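Local atomic coordinates of endo-1,4-beta-xylanase (Pseudoalteromonas haloplanktis, PDB entry 1H12), a protein that hydrolyses internal beta-1,4 linkages of xylan as a cold-adapted family 8 glycoside hydrolase, and may also act on cellulose-type beta-glucans. Residues A[246-251]-A[260-265]; A[275-280]-A[335-340]; A[310-315]-A[327-332]. All blocks are in the same frame, centred on the assembly; numbering follows the deposited sequence.

Interaction 1: A[246-251]-A[260-265]; sequences SPHWNL and GSPVIG
H248 and P262 mark the closest backbone approach, with CA atoms 8.8 Å apart, where H248 opens a type I' beta turn running to L251 and P262 lies in the extended segment 260-265. Across so wide a gap only side chains can meet. The proline lays CG over one face of the imidazole, toward its rim: CG is 3.9 Å from the ring centroid and 20° off the normal, a CH-pi contact. The nearest ring atom to P262 CG is H248 NE2, at 3.7 Å. The opposite face carries P247 CG, so the imidazole sits between two prolines, the nearer in sequence following a cis peptide bond. In the ring plane, I264 CD1 reaches H248 CE1 at 4.0 Å. H248 CG stands opposite the carbonyl carbon (chi1 -61°), which sends the ring across to 260-265. Y331 also meets this imidazole, the planes about 25° apart, and V243 of helix 219-243 touches it. With the imidazole cut back to an alanine methyl, P262 would lose its CH-pi partner and a gap would probably open between the prolines beside I264. The imidazole acts as an aromatic surface, joining two parts of one long loop by dispersion and CH-pi attraction.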
# COMPACT_ATOMS: atom_id res chain seq x y z
N SER A 246 6.00 -6.47 25.82
CA SER A 246 6.61 -7.74 25.58
C SER A 246 5.63 -8.73 25.03
O SER A 246 4.51 -8.76 25.55
CB SER A 246 7.19 -8.28 26.92
OG SER A 246 7.86 -9.47 26.69
N PRO A 247 5.97 -9.60 24.08
CA PRO A 247 7.30 -9.73 23.47
C PRO A 247 7.51 -9.08 22.14
O PRO A 247 8.64 -9.13 21.62
CB PRO A 247 7.39 -11.26 23.30
CG PRO A 247 5.98 -11.63 22.88
CD PRO A 247 5.11 -10.76 23.70
N HIS A 248 6.47 -8.48 21.55
CA HIS A 248 6.60 -7.93 20.19
C HIS A 248 7.06 -6.48 20.16
O HIS A 248 7.47 -5.97 19.10
CB HIS A 248 5.29 -8.09 19.42
CG HIS A 248 4.89 -9.52 19.25
ND1 HIS A 248 5.54 -10.35 18.38
CD2 HIS A 248 3.92 -10.26 19.86
CE1 HIS A 248 5.01 -11.56 18.49
NE2 HIS A 248 4.02 -11.53 19.38
N TRP A 249 7.03 -5.79 21.29
CA TRP A 249 7.57 -4.46 21.44
C TRP A 249 7.11 -3.45 20.42
O TRP A 249 7.87 -2.65 19.90
CB TRP A 249 9.11 -4.52 21.61
CG TRP A 249 9.48 -5.24 22.85
CD1 TRP A 249 10.01 -6.50 22.99
CD2 TRP A 249 9.26 -4.78 24.20
NE1 TRP A 249 10.20 -6.82 24.33
CE2 TRP A 249 9.69 -5.80 25.08
CE3 TRP A 249 8.70 -3.62 24.73
CZ2 TRP A 249 9.64 -5.66 26.46
CZ3 TRP A 249 8.66 -3.49 26.14
CH2 TRP A 249 9.13 -4.54 26.96
N ASN A 250 5.78 -3.46 20.20
CA ASN A 250 5.06 -2.33 19.62
C ASN A 250 5.17 -2.19 18.12
O ASN A 250 4.66 -1.24 17.57
CB ASN A 250 5.43 -1.02 20.31
CG ASN A 250 5.34 -1.18 21.84
OD1 ASN A 250 4.32 -1.57 22.32
ND2 ASN A 250 6.38 -0.94 22.52
N LEU A 251 5.76 -3.15 17.43
CA LEU A 251 5.76 -3.18 15.96
C LEU A 251 4.81 -4.24 15.47
O LEU A 251 4.80 -5.38 15.95
CB LEU A 251 7.17 -3.42 15.38
CG LEU A 251 8.18 -2.32 15.60
CD1 LEU A 251 9.52 -2.72 15.00
CD2 LEU A 251 7.69 -0.99 15.01
N GLY A 260 -6.07 -11.01 15.47
CA GLY A 260 -4.96 -10.09 15.60
C GLY A 260 -3.69 -10.69 16.13
O GLY A 260 -2.67 -9.98 16.23
N SER A 261 -3.69 -11.96 16.51
CA SER A 261 -2.51 -12.57 17.07
C SER A 261 -1.43 -12.73 16.00
O SER A 261 -1.68 -13.36 14.97
CB SER A 261 -2.81 -13.99 17.60
OG SER A 261 -3.74 -13.95 18.65
N PRO A 262 -0.22 -12.23 16.22
CA PRO A 262 0.87 -12.53 15.28
C PRO A 262 1.00 -14.02 15.04
O PRO A 262 0.95 -14.82 15.98
CB PRO A 262 2.10 -11.93 15.94
CG PRO A 262 1.54 -10.80 16.77
CD PRO A 262 0.23 -11.32 17.30
N VAL A 263 1.30 -14.39 13.81
CA VAL A 263 1.66 -15.73 13.48
C VAL A 263 3.11 -15.94 13.87
O VAL A 263 3.96 -15.14 13.53
CB VAL A 263 1.47 -15.98 11.99
CG1 VAL A 263 2.13 -17.28 11.54
CG2 VAL A 263 0.01 -15.96 11.63
N ILE A 264 3.39 -17.03 14.61
CA ILE A 264 4.73 -17.29 15.11
C ILE A 264 5.43 -18.29 14.20
O ILE A 264 4.97 -19.44 14.07
CB ILE A 264 4.67 -17.75 16.60
CG1 ILE A 264 3.92 -16.76 17.46
CG2 ILE A 264 6.07 -17.99 17.11
CD1 ILE A 264 4.39 -15.34 17.44
N GLY A 265 6.57 -17.91 13.67
CA GLY A 265 7.36 -18.80 12.85
C GLY A 265 6.75 -19.06 11.49
O GLY A 265 6.00 -18.23 10.93

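Interaction 2: A[275-280]-A[335-340]; sequences GQWYEF and QNRGCA
W277 meets R337 and Q335 through its six-membered ring, and the two partners illustrate how differently one indole can be approached. The first kind of contact is between flat groups. The guanidinium of R337 stands nearly upright to the indole, their planes 84° apart, so that the ring edge points into a guanidinium face: W277 CH2 lies 3.5 Å above that plane, toward its rim. R337 NH2 lies in the indole plane, 3.6 Å from W277 CH2. The charge therefore borders the ring edge and does not ride over the pi face, as a stacked cation-pi pair would require. A bend at chi2 (-63°) swings the arginine end back toward the tryptophan.

The second kind is van der Waals contact with the glutamine. Q335 CG lies over an indole face, near the rim, and Q335 OE1 comes within 4.0 Å of W277 CZ2. The amide NE2 instead bonds to the carbonyl of G333.

W277 and Q335 also rest on S330 of strand 329-330. W277 is on the short, weakly bonded edge strand 277-278 of a small three-stranded antiparallel sheet and Q335 follows the other edge strand, so the pair spans the central strand. Beyond R337, whose nearest side-chain atom, not the guanidinium, is about 7 Å from the bound xylose, the C324–C339 disulfide ties the loop leading to the xylose-binding helix 342-351 of this (alpha/alpha)6-barrel enzyme.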
# COMPACT_ATOMS: atom_id res chain seq x y z
N GLY A 275 6.32 -15.35 10.49
CA GLY A 275 5.14 -14.51 10.58
C GLY A 275 5.19 -13.33 11.51
O GLY A 275 4.50 -12.34 11.30
N GLN A 276 6.06 -13.44 12.52
CA GLN A 276 6.12 -12.42 13.56
C GLN A 276 7.15 -11.37 13.26
O GLN A 276 7.34 -10.43 14.06
CB GLN A 276 6.38 -13.02 14.96
CG GLN A 276 7.83 -13.38 15.28
CD GLN A 276 8.35 -14.61 14.66
OE1 GLN A 276 7.61 -15.34 13.97
NE2 GLN A 276 9.59 -14.94 14.93
N TRP A 277 7.81 -11.45 12.12
CA TRP A 277 8.73 -10.37 11.78
C TRP A 277 7.98 -9.11 11.39
O TRP A 277 7.00 -9.15 10.66
CB TRP A 277 9.58 -10.76 10.55
CG TRP A 277 10.72 -11.67 10.84
CD1 TRP A 277 10.96 -12.36 11.99
CD2 TRP A 277 11.83 -11.93 9.99
NE1 TRP A 277 12.15 -13.04 11.88
CE2 TRP A 277 12.70 -12.76 10.68
CE3 TRP A 277 12.14 -11.55 8.72
CZ2 TRP A 277 13.91 -13.21 10.15
CZ3 TRP A 277 13.38 -11.97 8.18
CH2 TRP A 277 14.21 -12.79 8.94
N TYR A 278 8.50 -7.98 11.89
CA TYR A 278 8.27 -6.69 11.28
C TYR A 278 9.23 -6.63 10.13
O TYR A 278 10.45 -6.52 10.32
CB TYR A 278 8.50 -5.56 12.29
CG TYR A 278 8.57 -4.18 11.71
CD1 TYR A 278 7.44 -3.42 11.51
CD2 TYR A 278 9.77 -3.63 11.34
CE1 TYR A 278 7.53 -2.13 10.99
CE2 TYR A 278 9.87 -2.38 10.83
CZ TYR A 278 8.76 -1.60 10.66
OH TYR A 278 8.90 -0.32 10.15
N GLU A 279 8.71 -6.76 8.92
CA GLU A 279 9.50 -6.82 7.71
C GLU A 279 8.86 -5.91 6.66
O GLU A 279 8.13 -4.97 6.97
CB GLU A 279 9.76 -8.28 7.28
CG GLU A 279 8.53 -9.14 7.19
CD GLU A 279 7.38 -8.50 6.43
OE1 GLU A 279 7.23 -8.70 5.20
OE2 GLU A 279 6.64 -7.73 7.11
N PHE A 280 9.14 -6.15 5.38
CA PHE A 280 8.75 -5.25 4.33
C PHE A 280 7.25 -5.00 4.26
O PHE A 280 6.86 -3.85 4.11
CB PHE A 280 9.32 -5.79 3.01
CG PHE A 280 10.82 -6.18 3.19
CD1 PHE A 280 11.77 -5.18 3.26
CD2 PHE A 280 11.23 -7.52 3.52
CE1 PHE A 280 13.12 -5.47 3.50
CE2 PHE A 280 12.58 -7.77 3.76
CZ PHE A 280 13.49 -6.75 3.75
N GLN A 335 17.27 -7.78 13.14
CA GLN A 335 17.65 -8.96 12.38
C GLN A 335 18.80 -8.75 11.41
O GLN A 335 19.09 -9.64 10.63
CB GLN A 335 16.44 -9.58 11.71
CG GLN A 335 15.36 -10.01 12.66
CD GLN A 335 15.83 -11.03 13.66
OE1 GLN A 335 16.20 -12.16 13.30
NE2 GLN A 335 15.81 -10.67 14.94
N ASN A 336 19.47 -7.61 11.47
CA ASN A 336 20.66 -7.34 10.64
C ASN A 336 20.35 -7.39 9.14
O ASN A 336 21.16 -7.86 8.34
CB ASN A 336 21.82 -8.24 11.04
CG ASN A 336 23.13 -7.70 10.59
OD1 ASN A 336 23.33 -6.46 10.44
ND2 ASN A 336 24.08 -8.64 10.30
N ARG A 337 19.22 -6.84 8.75
CA ARG A 337 18.79 -6.73 7.34
C ARG A 337 18.87 -5.32 6.80
O ARG A 337 18.13 -4.97 5.87
CB ARG A 337 17.40 -7.34 7.16
CG ARG A 337 17.30 -8.78 7.57
CD ARG A 337 18.16 -9.64 6.76
NE ARG A 337 17.96 -11.04 7.09
CZ ARG A 337 17.13 -11.85 6.48
NH1 ARG A 337 16.25 -11.35 5.53
NH2 ARG A 337 17.17 -13.15 6.90
N GLY A 338 19.73 -4.49 7.40
CA GLY A 338 20.04 -3.20 6.87
C GLY A 338 19.34 -2.05 7.56
O GLY A 338 18.22 -2.21 8.06
N CYS A 339 19.98 -0.91 7.55
CA CYS A 339 19.37 0.31 7.95
C CYS A 339 18.13 0.60 7.13
O CYS A 339 18.06 0.30 5.95
CB CYS A 339 20.32 1.51 7.87
SG CYS A 339 21.65 1.50 9.09
N ALA A 340 17.16 1.28 7.74
CA ALA A 340 15.96 1.69 7.03
C ALA A 340 16.30 2.38 5.74
O ALA A 340 17.05 3.33 5.70
CB ALA A 340 15.17 2.64 7.87

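Interaction 3: A[310-315]-A[327-332]; sequences LGFLSY and QVYSYG. With XYP (beta-D-xylopyranose), chain B.
F312 meets Y329 edge on: the phenylalanine rim points at the tyrosine face in a T-shaped pair, centroids 5.3 Å apart and planes at 87°. The touching corner is F312 CE2, set toward the rim of the Y329 ring and 3.8 Å from Y329 CD2. The adjoining corner faces backbone instead, with F312 CZ 3.4 Å from G332 O, which lies near the phenylalanine plane. There the weakly positive ring hydrogens probably suit the carbonyl dipole, although the contact falls short of a conventional bond. L313 adds a looser apolar touch, its CD2 4.2 Å from Y329 CE1.

These partners come from a helix packed on a hairpin. F312 and L313 are neighbours on helix 300-318, while strands 329-330 and 333-334 are joined by a tight turn at Y331 and G332, both with the positive phi of a type I' turn. At G332 a side chain would run into the preceding carbonyl oxygen.

Further out, F312 CG extends away from the backbone nitrogen (chi1 174°), carrying the ring off the helix toward the hairpin, where L251 also packs against it. The Y329 hydroxyl is hydrogen-bonded to the backbone nitrogen of E326, fixing the far end of the ring that receives the edge. Y278 of the neighbouring strand touches L313. Two residues before Y329, Q327 belongs to the pocket that holds the bound xylose.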
# COMPACT_ATOMS: atom_id res chain seq x y z
N LEU A 310 6.52 4.21 16.42
CA LEU A 310 7.58 5.19 16.18
C LEU A 310 8.49 5.31 17.39
O LEU A 310 9.71 5.46 17.26
CB LEU A 310 7.00 6.55 15.78
CG LEU A 310 6.24 6.57 14.46
CD1 LEU A 310 5.73 8.00 14.23
CD2 LEU A 310 7.06 6.17 13.30
N GLY A 311 7.91 5.24 18.58
CA GLY A 311 8.72 5.25 19.79
C GLY A 311 9.68 4.09 19.83
O GLY A 311 10.86 4.26 20.22
N PHE A 312 9.22 2.90 19.47
CA PHE A 312 10.13 1.76 19.43
C PHE A 312 11.24 1.98 18.42
O PHE A 312 12.41 1.72 18.69
CB PHE A 312 9.41 0.44 19.10
CG PHE A 312 10.41 -0.67 18.93
CD1 PHE A 312 10.95 -1.30 20.03
CD2 PHE A 312 10.90 -0.98 17.67
CE1 PHE A 312 12.00 -2.26 19.85
CE2 PHE A 312 11.90 -1.90 17.51
CZ PHE A 312 12.46 -2.54 18.60
N LEU A 313 10.90 2.47 17.22
CA LEU A 313 11.93 2.65 16.22
C LEU A 313 12.99 3.67 16.67
O LEU A 313 14.18 3.49 16.44
CB LEU A 313 11.32 3.01 14.88
CG LEU A 313 10.48 1.88 14.25
CD1 LEU A 313 9.81 2.44 12.97
CD2 LEU A 313 11.33 0.69 13.86
N SER A 314 12.52 4.74 17.31
CA SER A 314 13.52 5.70 17.84
C SER A 314 14.40 5.07 18.88
O SER A 314 15.64 5.32 18.88
CB SER A 314 12.65 6.83 18.45
OG SER A 314 13.39 7.98 18.72
N TYR A 315 13.80 4.32 19.78
CA TYR A 315 14.61 3.59 20.78
C TYR A 315 15.57 2.60 20.12
O TYR A 315 16.74 2.51 20.52
CB TYR A 315 13.59 2.87 21.68
CG TYR A 315 14.19 2.12 22.83
CD1 TYR A 315 14.67 2.80 23.93
CD2 TYR A 315 14.27 0.73 22.82
CE1 TYR A 315 15.20 2.14 24.98
CE2 TYR A 315 14.85 0.05 23.92
CZ TYR A 315 15.29 0.79 24.98
OH TYR A 315 15.84 0.18 26.10
N GLN A 327 15.49 -2.41 8.96
CA GLN A 327 14.38 -2.84 8.13
C GLN A 327 13.59 -3.99 8.68
O GLN A 327 12.41 -4.14 8.31
CB GLN A 327 14.91 -3.22 6.74
CG GLN A 327 15.44 -1.99 5.98
CD GLN A 327 15.74 -2.21 4.51
OE1 GLN A 327 15.92 -3.32 4.04
NE2 GLN A 327 15.75 -1.12 3.77
N VAL A 328 14.19 -4.82 9.51
CA VAL A 328 13.54 -6.04 10.01
C VAL A 328 13.81 -6.23 11.50
O VAL A 328 14.96 -6.23 11.97
CB VAL A 328 13.99 -7.28 9.26
CG1 VAL A 328 13.34 -8.54 9.81
CG2 VAL A 328 13.71 -7.18 7.78
N TYR A 329 12.75 -6.35 12.26
CA TYR A 329 12.80 -6.68 13.72
C TYR A 329 11.97 -7.91 13.97
O TYR A 329 10.97 -8.14 13.31
CB TYR A 329 12.29 -5.51 14.58
CG TYR A 329 13.27 -4.35 14.61
CD1 TYR A 329 13.26 -3.37 13.64
CD2 TYR A 329 14.22 -4.29 15.59
CE1 TYR A 329 14.20 -2.37 13.64
CE2 TYR A 329 15.20 -3.29 15.58
CZ TYR A 329 15.20 -2.35 14.60
OH TYR A 329 16.18 -1.36 14.51
N SER A 330 12.34 -8.68 15.00
CA SER A 330 11.54 -9.80 15.46
C SER A 330 11.60 -9.81 16.98
O SER A 330 12.69 -9.79 17.56
CB SER A 330 12.11 -11.12 14.94
OG SER A 330 11.29 -12.19 15.32
N TYR A 331 10.46 -9.77 17.63
CA TYR A 331 10.42 -9.69 19.09
C TYR A 331 11.24 -8.54 19.64
O TYR A 331 11.89 -8.65 20.70
CB TYR A 331 10.83 -11.00 19.71
CG TYR A 331 9.96 -12.19 19.41
CD1 TYR A 331 8.63 -12.23 19.74
CD2 TYR A 331 10.48 -13.30 18.78
CE1 TYR A 331 7.88 -13.39 19.55
CE2 TYR A 331 9.73 -14.45 18.55
CZ TYR A 331 8.45 -14.47 18.93
OH TYR A 331 7.67 -15.61 18.80
N GLY A 332 11.26 -7.42 18.90
CA GLY A 332 12.01 -6.26 19.33
C GLY A 332 13.52 -6.30 19.05
O GLY A 332 14.21 -5.37 19.39
O1 XYP B . 19.55 1.66 -1.13
C1 XYP B . 19.37 0.62 -0.16
C2 XYP B . 17.98 0.55 0.22
C3 XYP B . 17.66 -0.51 1.19
C4 XYP B . 18.45 -1.79 0.88
C5 XYP B . 19.90 -1.49 0.56
O2 XYP B . 17.43 1.79 0.67
O3 XYP B . 16.25 -0.72 1.28
O4 XYP B . 18.32 -2.78 1.86
O5 XYP B . 19.96 -0.51 -0.48

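How the interactions relate
The three contacts cluster around one small antiparallel sheet. Interactions 2 and 3 share it directly: Y278 N bonds to Y329 O within the sheet, while G338 O receives Q327 N just beyond it, so backbone bonds connect the two contacts. Interaction 1 joins from the loop before the sheet, with G265 hydrogen-bonded to G275 and Q276, W249 O against F312 CG, and P247 and I264 against Y331. None lies at the centre of the chain. Interactions 1 and 3 are partly buried and rest on rings and aliphatic groups, CH-pi in one and T-shaped in the other, whereas interaction 2, at the surface, brings in a charged guanidinium. The pocket residue Q327 belongs to 327-332.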